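Local atomic coordinates of cell surface protein (PDB entry 4GT6), a protein that is of unknown function but, in this leucine-rich-repeat part of a longer extracellular protein, probably binds other proteins. Residues Val92-Asn97 and Ile119-Ser124; Gln186-Ala191 and Thr211-Ser216. One frame throughout, in Å; residues are numbered along the deposited sequence.

Contact 1 of 2, residues Val92-Asn97 and Ile119-Ser124. With EDO (1,2-ethanediol), chain M.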
ATOM      1  N   VAL A  92     -21.638  -1.520  -8.035  1.00 18.14           N
ATOM      2  CA  VAL A  92     -22.241  -2.424  -7.070  1.00 19.46           C
ATOM      3  C   VAL A  92     -23.256  -1.550  -6.370  1.00 27.83           C
ATOM      4  O   VAL A  92     -22.840  -0.662  -5.628  1.00 30.39           O
ATOM      5  CB  VAL A  92     -21.192  -3.065  -6.122  1.00 22.99           C
ATOM      6  CG1 VAL A  92     -21.890  -3.933  -5.095  1.00 23.91           C
ATOM      7  CG2 VAL A  92     -20.192  -3.903  -6.915  1.00 22.80           C
ATOM      8  N   THR A  93     -24.564  -1.724  -6.654  1.00 22.99           N
ATOM      9  CA  THR A  93     -25.581  -0.847  -6.069  1.00 22.43           C
ATOM     10  C   THR A  93     -26.566  -1.586  -5.159  1.00 23.25           C
ATOM     11  O   THR A  93     -26.579  -2.803  -5.114  1.00 19.08           O
ATOM     12  CB  THR A  93     -26.370  -0.159  -7.186  1.00 26.90           C
ATOM     13  OG1 THR A  93     -27.018  -1.151  -7.992  1.00 29.57           O
ATOM     14  CG2 THR A  93     -25.504   0.788  -8.027  1.00 33.12           C
ATOM     15  N   ILE A  94     -27.411  -0.826  -4.451  1.00 21.44           N
ATOM     16  CA  ILE A  94     -28.425  -1.421  -3.585  1.00 20.24           C
ATOM     17  C   ILE A  94     -29.733  -1.409  -4.327  1.00 22.98           C
ATOM     18  O   ILE A  94     -30.115  -0.382  -4.886  1.00 24.30           O
ATOM     19  CB  ILE A  94     -28.532  -0.717  -2.192  1.00 23.07           C
ATOM     20  CG1 ILE A  94     -27.137  -0.560  -1.501  1.00 23.87           C
ATOM     21  CG2 ILE A  94     -29.535  -1.461  -1.278  1.00 20.68           C
ATOM     22  CD1 ILE A  94     -26.414  -1.898  -1.145  1.00 25.37           C
ATOM     23  N   GLN A  95     -30.446  -2.530  -4.292  1.00 20.54           N
ATOM     24  CA  GLN A  95     -31.754  -2.661  -4.919  1.00 21.41           C
ATOM     25  C   GLN A  95     -32.680  -1.548  -4.457  1.00 26.88           C
ATOM     26  O   GLN A  95     -32.711  -1.223  -3.268  1.00 24.84           O
ATOM     27  CB  GLN A  95     -32.362  -4.039  -4.602  1.00 22.97           C
ATOM     28  CG  GLN A  95     -33.680  -4.326  -5.348  1.00 33.90           C
ATOM     29  CD  GLN A  95     -34.249  -5.702  -5.070  1.00 44.31           C
ATOM     30  OE1 GLN A  95     -33.549  -6.634  -4.658  1.00 29.23           O
ATOM     31  NE2 GLN A  95     -35.543  -5.865  -5.312  1.00 40.66           N
ATOM     32  N   ASP A  96     -33.389  -0.922  -5.427  1.00 25.22           N
ATOM     33  CA  ASP A  96     -34.368   0.152  -5.211  1.00 26.60           C
ATOM     34  C   ASP A  96     -33.737   1.411  -4.597  1.00 30.64           C
ATOM     35  O   ASP A  96     -34.458   2.248  -4.040  1.00 31.47           O
ATOM     36  CB  ASP A  96     -35.547  -0.352  -4.351  1.00 29.25           C
ATOM     37  CG  ASP A  96     -36.312  -1.483  -4.997  1.00 42.60           C
ATOM     38  OD1 ASP A  96     -36.568  -1.406  -6.220  1.00 43.84           O
ATOM     39  OD2 ASP A  96     -36.656  -2.446  -4.283  1.00 49.37           O
ATOM     40  N   ASN A  97     -32.391   1.547  -4.710  1.00 26.96           N
ATOM     41  CA  ASN A  97     -31.601   2.679  -4.212  1.00 27.46           C
ATOM     42  C   ASN A  97     -31.845   2.898  -2.690  1.00 30.24           C
ATOM     43  O   ASN A  97     -31.769   4.020  -2.191  1.00 30.35           O
ATOM     44  CB  ASN A  97     -31.918   3.969  -5.039  1.00 33.83           C
ATOM     45  CG  ASN A  97     -30.917   5.094  -4.915  1.00 71.24           C
ATOM     46  OD1 ASN A  97     -29.697   4.898  -4.977  1.00 69.48           O
ATOM     47  ND2 ASN A  97     -31.422   6.315  -4.768  1.00 66.88           N
ATOM     48  N   ILE A 119     -19.380   2.308  -5.469  1.00 20.73           N
ATOM     49  CA  ILE A 119     -19.463   1.346  -4.370  1.00 22.33           C
ATOM     50  C   ILE A 119     -20.269   1.896  -3.152  1.00 25.21           C
ATOM     51  O   ILE A 119     -19.694   2.014  -2.067  1.00 22.61           O
ATOM     52  CB  ILE A 119     -18.055   0.838  -3.923  1.00 26.83           C
ATOM     53  CG1 ILE A 119     -17.043   1.982  -3.713  1.00 28.70           C
ATOM     54  CG2 ILE A 119     -17.540  -0.201  -4.867  1.00 30.05           C
ATOM     55  CD1 ILE A 119     -15.784   1.608  -2.823  1.00 38.02           C
ATOM     56  N   PRO A 120     -21.605   2.102  -3.251  1.00 26.07           N
ATOM     57  CA  PRO A 120     -22.378   2.549  -2.054  1.00 27.18           C
ATOM     58  C   PRO A 120     -22.424   1.556  -0.886  1.00 32.69           C
ATOM     59  O   PRO A 120     -22.838   1.922   0.203  1.00 35.91           O
ATOM     60  CB  PRO A 120     -23.793   2.733  -2.597  1.00 30.03           C
ATOM     61  CG  PRO A 120     -23.857   1.829  -3.830  1.00 34.34           C
ATOM     62  CD  PRO A 120     -22.483   2.012  -4.436  1.00 29.22           C
ATOM     63  N   ILE A 121     -22.015   0.319  -1.093  1.00 30.85           N
ATOM     64  CA  ILE A 121     -21.988  -0.724  -0.064  1.00 31.72           C
ATOM     65  C   ILE A 121     -21.070  -0.332   1.140  1.00 39.47           C
ATOM     66  O   ILE A 121     -21.140  -0.966   2.190  1.00 40.83           O
ATOM     67  CB  ILE A 121     -21.556  -2.081  -0.675  1.00 34.44           C
ATOM     68  CG1 ILE A 121     -20.205  -1.964  -1.376  1.00 35.50           C
ATOM     69  CG2 ILE A 121     -22.637  -2.609  -1.631  1.00 35.84           C
ATOM     70  CD1 ILE A 121     -19.433  -3.185  -1.401  1.00 48.13           C
ATOM     71  N   LEU A 122     -20.230   0.707   0.987  1.00 34.78           N
ATOM     72  CA  LEU A 122     -19.297   1.162   2.028  1.00 33.49           C
ATOM     73  C   LEU A 122     -19.939   2.085   3.078  1.00 36.63           C
ATOM     74  O   LEU A 122     -19.378   2.280   4.156  1.00 36.92           O
ATOM     75  CB  LEU A 122     -18.165   1.905   1.317  1.00 33.17           C
ATOM     76  CG  LEU A 122     -16.748   1.510   1.655  1.00 38.12           C
ATOM     77  CD1 LEU A 122     -16.505   0.022   1.448  1.00 37.99           C
ATOM     78  CD2 LEU A 122     -15.790   2.300   0.848  1.00 40.04           C
ATOM     79  N   ASP A 123     -21.104   2.648   2.775  1.00 32.51           N
ATOM     80  CA  ASP A 123     -21.772   3.658   3.597  1.00 32.12           C
ATOM     81  C   ASP A 123     -22.050   3.279   5.076  1.00 33.16           C
ATOM     82  O   ASP A 123     -22.019   4.175   5.915  1.00 32.25           O
ATOM     83  CB  ASP A 123     -23.073   4.120   2.909  1.00 35.67           C
ATOM     84  CG  ASP A 123     -22.863   4.756   1.529  1.00 52.25           C
ATOM     85  OD1 ASP A 123     -21.713   5.163   1.220  1.00 52.18           O
ATOM     86  OD2 ASP A 123     -23.834   4.812   0.748  1.00 61.90           O
ATOM     87  N   SER A 124     -22.328   2.003   5.417  1.00 27.52           N
ATOM     88  CA  SER A 124     -22.611   1.657   6.823  1.00 25.99           C
ATOM     89  C   SER A 124     -21.765   0.453   7.326  1.00 23.40           C
ATOM     90  O   SER A 124     -22.126  -0.197   8.308  1.00 23.09           O
ATOM     91  CB  SER A 124     -24.101   1.380   7.015  1.00 33.50           C
ATOM     92  OG  SER A 124     -24.499   0.255   6.251  1.00 46.13           O
TER
HETATM   93  C1  EDO M 911     -27.167   2.891  -1.510  1.00 51.33           C
HETATM   94  O1  EDO M 911     -28.307   3.278  -2.265  1.00 49.08           O
HETATM   95  C2  EDO M 911     -26.897   3.820  -0.301  1.00 52.63           C
HETATM   96  O2  EDO M 911     -26.001   3.206   0.637  1.00 50.28           O
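Val92 meets the second segment with both its carbonyl and its side chain. Its O lies 2.9 Å from Pro120 CD and also close to Pro120 CG. No hydrogen bond joins the two segments, but a backbone bond between Val92 and Asp118 ties the strand to the next coil just ahead of Ile119. CG1 of Val92, turned anti to the backbone N (chi1 177°), reaches Ile121 CG2 at 3.8 Å. Thr93 comes closest through its CA, 3.9 Å from Pro120 CG; its backbone pairs with Val69 and Ile71. Ile94 brings CD1 to within 3.9 Å of Ile121 CG2. That one methyl of Ile121 therefore touches both Val92 and Ile94, and Ile71 and Phe110 also pack on Ile121. A 1,2-ethanediol, probably from the crystallisation liquor, lies beside Ile94 CG1 and Pro120 CB. Its O2 donates to Asp123 OD2 at 2.7 Å, and the molecule is also bonded to Lys98 O and Ser100 N. An alanine in place of Pro120 would lack CG and CD and would probably leave a gap beside the Val92 carbonyl and Thr93 CA. Val92 O meets C-H groups of a proline, which has no N-H to offer, so the fit rests on shape and apolar burial.

Contact 2 of 2, residues Gln186-Ala191 and Thr211-Ser216. With EDO (1,2-ethanediol), chain J.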
ATOM      1  N   GLN A 186      -3.413  14.374  -0.805  1.00 16.15           N
ATOM      2  CA  GLN A 186      -3.303  14.715   0.601  1.00 16.08           C
ATOM      3  C   GLN A 186      -3.691  13.528   1.461  1.00 20.74           C
ATOM      4  O   GLN A 186      -4.436  12.637   1.014  1.00 18.88           O
ATOM      5  CB  GLN A 186      -4.164  15.943   0.987  1.00 17.49           C
ATOM      6  CG  GLN A 186      -5.689  15.712   0.899  1.00 25.75           C
ATOM      7  CD  GLN A 186      -6.168  15.524  -0.524  1.00 31.81           C
ATOM      8  OE1 GLN A 186      -5.873  16.336  -1.410  1.00 27.73           O
ATOM      9  NE2 GLN A 186      -6.810  14.389  -0.804  1.00 23.06           N
ATOM     10  N   ILE A 187      -3.151  13.521   2.699  0.50 19.30           N
ATOM     11  CA  ILE A 187      -3.389  12.532   3.752  0.50 19.22           C
ATOM     12  C   ILE A 187      -3.730  13.243   5.058  0.50 21.14           C
ATOM     13  O   ILE A 187      -3.012  14.178   5.429  0.50 20.30           O
ATOM     14  CB  ILE A 187      -2.124  11.632   3.981  0.50 22.41           C
ATOM     15  CG1 ILE A 187      -1.747  10.767   2.780  0.50 22.83           C
ATOM     16  CG2 ILE A 187      -2.272  10.754   5.223  0.50 23.89           C
ATOM     17  CD1 ILE A 187      -0.290  10.264   2.927  0.50 27.39           C
ATOM     18  N   HIS A 188      -4.783  12.788   5.775  1.00 17.75           N
ATOM     19  CA  HIS A 188      -5.041  13.259   7.129  1.00 17.16           C
ATOM     20  C   HIS A 188      -5.080  12.028   8.022  1.00 19.82           C
ATOM     21  O   HIS A 188      -5.862  11.103   7.772  1.00 20.27           O
ATOM     22  CB  HIS A 188      -6.301  14.115   7.292  1.00 18.63           C
ATOM     23  CG  HIS A 188      -6.527  14.494   8.733  1.00 21.78           C
ATOM     24  ND1 HIS A 188      -5.731  15.431   9.361  1.00 23.38           N
ATOM     25  CD2 HIS A 188      -7.379  13.964   9.644  1.00 23.64           C
ATOM     26  CE1 HIS A 188      -6.161  15.491  10.612  1.00 23.52           C
ATOM     27  NE2 HIS A 188      -7.158  14.631  10.826  1.00 23.80           N
ATOM     28  N   ILE A 189      -4.194  11.989   9.024  1.00 15.31           N
ATOM     29  CA  ILE A 189      -4.133  10.897   9.994  1.00 13.86           C
ATOM     30  C   ILE A 189      -5.034  11.257  11.175  1.00 18.54           C
ATOM     31  O   ILE A 189      -4.728  12.232  11.876  1.00 19.27           O
ATOM     32  CB  ILE A 189      -2.663  10.620  10.454  1.00 16.53           C
ATOM     33  CG1 ILE A 189      -1.694  10.410   9.239  1.00 16.20           C
ATOM     34  CG2 ILE A 189      -2.624   9.456  11.448  1.00 16.22           C
ATOM     35  CD1 ILE A 189      -2.043   9.232   8.239  1.00 16.73           C
ATOM     36  N   PRO A 190      -6.128  10.496  11.445  1.00 17.60           N
ATOM     37  CA  PRO A 190      -6.992  10.856  12.588  0.50 17.98           C
ATOM     38  C   PRO A 190      -6.285  10.631  13.936  1.00 21.92           C
ATOM     39  O   PRO A 190      -5.295   9.889  14.025  1.00 19.22           O
ATOM     40  CB  PRO A 190      -8.234   9.985  12.398  0.50 19.72           C
ATOM     41  CG  PRO A 190      -7.827   8.884  11.505  0.50 22.58           C
ATOM     42  CD  PRO A 190      -6.651   9.337  10.691  0.50 18.43           C
ATOM     43  N   ALA A 191      -6.789  11.302  14.999  1.00 18.82           N
ATOM     44  CA  ALA A 191      -6.203  11.322  16.349  1.00 19.84           C
ATOM     45  C   ALA A 191      -5.923   9.970  16.991  1.00 21.88           C
ATOM     46  O   ALA A 191      -4.918   9.841  17.688  1.00 21.67           O
ATOM     47  CB  ALA A 191      -7.080  12.140  17.293  1.00 21.61           C
ATOM     48  N   THR A 211      -1.361  15.968   6.961  1.00 15.32           N
ATOM     49  CA  THR A 211      -1.797  16.545   8.238  1.00 15.65           C
ATOM     50  C   THR A 211      -2.070  15.392   9.185  1.00 19.15           C
ATOM     51  O   THR A 211      -2.316  14.264   8.742  1.00 17.91           O
ATOM     52  CB  THR A 211      -3.020  17.490   8.102  1.00 22.33           C
ATOM     53  OG1 THR A 211      -4.135  16.762   7.573  1.00 21.27           O
ATOM     54  CG2 THR A 211      -2.722  18.741   7.271  1.00 22.09           C
ATOM     55  N   SER A 212      -1.993  15.657  10.489  1.00 18.01           N
ATOM     56  CA  SER A 212      -2.220  14.581  11.450  1.00 17.39           C
ATOM     57  C   SER A 212      -2.663  15.129  12.796  1.00 20.57           C
ATOM     58  O   SER A 212      -2.143  16.142  13.243  1.00 21.00           O
ATOM     59  CB  SER A 212      -0.943  13.758  11.637  1.00 18.13           C
ATOM     60  OG  SER A 212      -1.131  12.802  12.669  1.00 18.25           O
ATOM     61  N   ASP A 213      -3.582  14.412  13.463  1.00 17.12           N
ATOM     62  CA  ASP A 213      -4.023  14.717  14.823  1.00 18.09           C
ATOM     63  C   ASP A 213      -3.475  13.661  15.786  1.00 20.78           C
ATOM     64  O   ASP A 213      -3.785  13.696  16.969  1.00 20.25           O
ATOM     65  CB  ASP A 213      -5.561  14.747  14.903  1.00 20.24           C
ATOM     66  CG  ASP A 213      -6.219  15.853  14.110  1.00 22.01           C
ATOM     67  OD1 ASP A 213      -5.606  16.918  13.960  1.00 24.85           O
ATOM     68  OD2 ASP A 213      -7.322  15.636  13.617  1.00 25.86           O
ATOM     69  N   SER A 214      -2.701  12.696  15.272  1.00 16.74           N
ATOM     70  CA  SER A 214      -2.161  11.595  16.070  1.00 15.55           C
ATOM     71  C   SER A 214      -0.850  11.959  16.742  1.00 19.30           C
ATOM     72  O   SER A 214       0.085  12.387  16.054  1.00 18.36           O
ATOM     73  CB  SER A 214      -1.939  10.371  15.183  1.00 16.95           C
ATOM     74  OG  SER A 214      -1.199   9.387  15.890  1.00 18.89           O
ATOM     75  N   GLU A 215      -0.761  11.735  18.075  1.00 17.05           N
ATOM     76  CA  GLU A 215       0.483  11.992  18.806  0.50 17.42           C
ATOM     77  C   GLU A 215       1.538  10.929  18.446  1.00 20.82           C
ATOM     78  O   GLU A 215       2.735  11.221  18.499  1.00 20.64           O
ATOM     79  CB  GLU A 215       0.238  12.028  20.318  0.50 19.28           C
ATOM     80  CG  GLU A 215      -0.562  13.242  20.771  0.50 31.06           C
ATOM     81  CD  GLU A 215       0.201  14.550  20.896  0.50 53.12           C
ATOM     82  OE1 GLU A 215       1.338  14.539  21.422  0.50 41.83           O
ATOM     83  OE2 GLU A 215      -0.358  15.597  20.497  0.50 49.55           O
ATOM     84  N   SER A 216       1.102   9.703  18.043  1.00 17.81           N
ATOM     85  CA  SER A 216       2.033   8.639  17.655  1.00 17.16           C
ATOM     86  C   SER A 216       2.571   8.849  16.259  1.00 18.25           C
ATOM     87  O   SER A 216       3.665   8.368  15.946  1.00 17.99           O
ATOM     88  CB  SER A 216       1.345   7.273  17.695  1.00 21.42           C
ATOM     89  OG  SER A 216       1.065   6.900  19.025  1.00 26.11           O
TER
HETATM   90  C1  EDO J 908      -5.688   9.611   3.585  0.50 26.66           C
HETATM   91  O1  EDO J 908      -6.280  10.629   4.368  0.50 28.38           O
HETATM   92  C2  EDO J 908      -5.637   8.316   4.413  0.50 28.06           C
HETATM   93  O2  EDO J 908      -4.932   8.571   5.622  0.50 29.60           O
HETATM   94  O   HOH W   1      -4.490  16.580   4.778  1.00 23.37           O
HETATM   95  O   HOH W   2      -3.235  11.037  19.466  1.00 27.99           O
HETATM   96  O   HOH W   3      -8.840  13.128  14.412  1.00 34.94           O
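His188 and Thr211 face each other as a bridged pair, and their side chains join on the same side of the sheet. His188 ND1 and Thr211 OG1 are hydrogen-bonded at 2.7 Å; either could be the donor. The hydroxyl comes in at the ring edge, near its plane. The imidazole is swung anti to the backbone N (chi1 177°), which brings it beside the second segment. Its NE2 makes a weak, bent bond to Asp213 OD2 at 3.0 Å, with the carboxylate plane turned 71° from the ring. The firm grip is at ND1; the weak bond at NE2 adds a second, looser hold, and together they probably limit the turning of the ring. On the other face, Ile189 CB touches Ser212 OG at 3.5 Å, and Ile189 CG2 packs on Ser214 CB.

The backbone sets these groups in register. Thr211 N donates to Ile187 O at 2.9 Å, Ile189 N to Thr211 O, and Asp213 N to Ile189 O at 2.9 Å. The three bonds alternate between the strands, as in a parallel pair.

Further out, one water links Ile187 O with Thr211 OG1. Another links Ala191 N with Asp213 OD2, and a third joins Ala191 O to Glu215 N. Ser212 OG accepts from Ser214 N at 3.0 Å, an ST turn, and is also bonded to Tyr217 O. Ser214 OG bonds Val193 O and Tyr217 N. Phe201 packs against Ile187 and Ile189. A 1,2-ethanediol takes the His188 N-H at 3.0 Å and is also bonded to Val165 O. Short parallel strands paired between coils, with isoleucines turned inward, are characteristic of a leucine-rich repeat solenoid.

Overall arrangement
Contacts 1 and 2 follow one another along the chain: the first closes before the second opens. Their centres are 29 Å apart and their nearest atoms about 15 Å apart, so they do not touch. They join segments 22 and 20 residues apart at their closest ends, consistent with neighbouring coils of the solenoid. The joining differs. Contact 1 ends the parallel three-strand sheet 35-37, 68-71 and 91-94 against a 3-10 turn and is carried by apolar packing; backbone pairing carries contact 2. The centre of contact 1 lies about 25 Å from the centre of the chain, that of contact 2 about 17 Å. The sodium site, at Ser297 and Glu320, includes no residue of either contact.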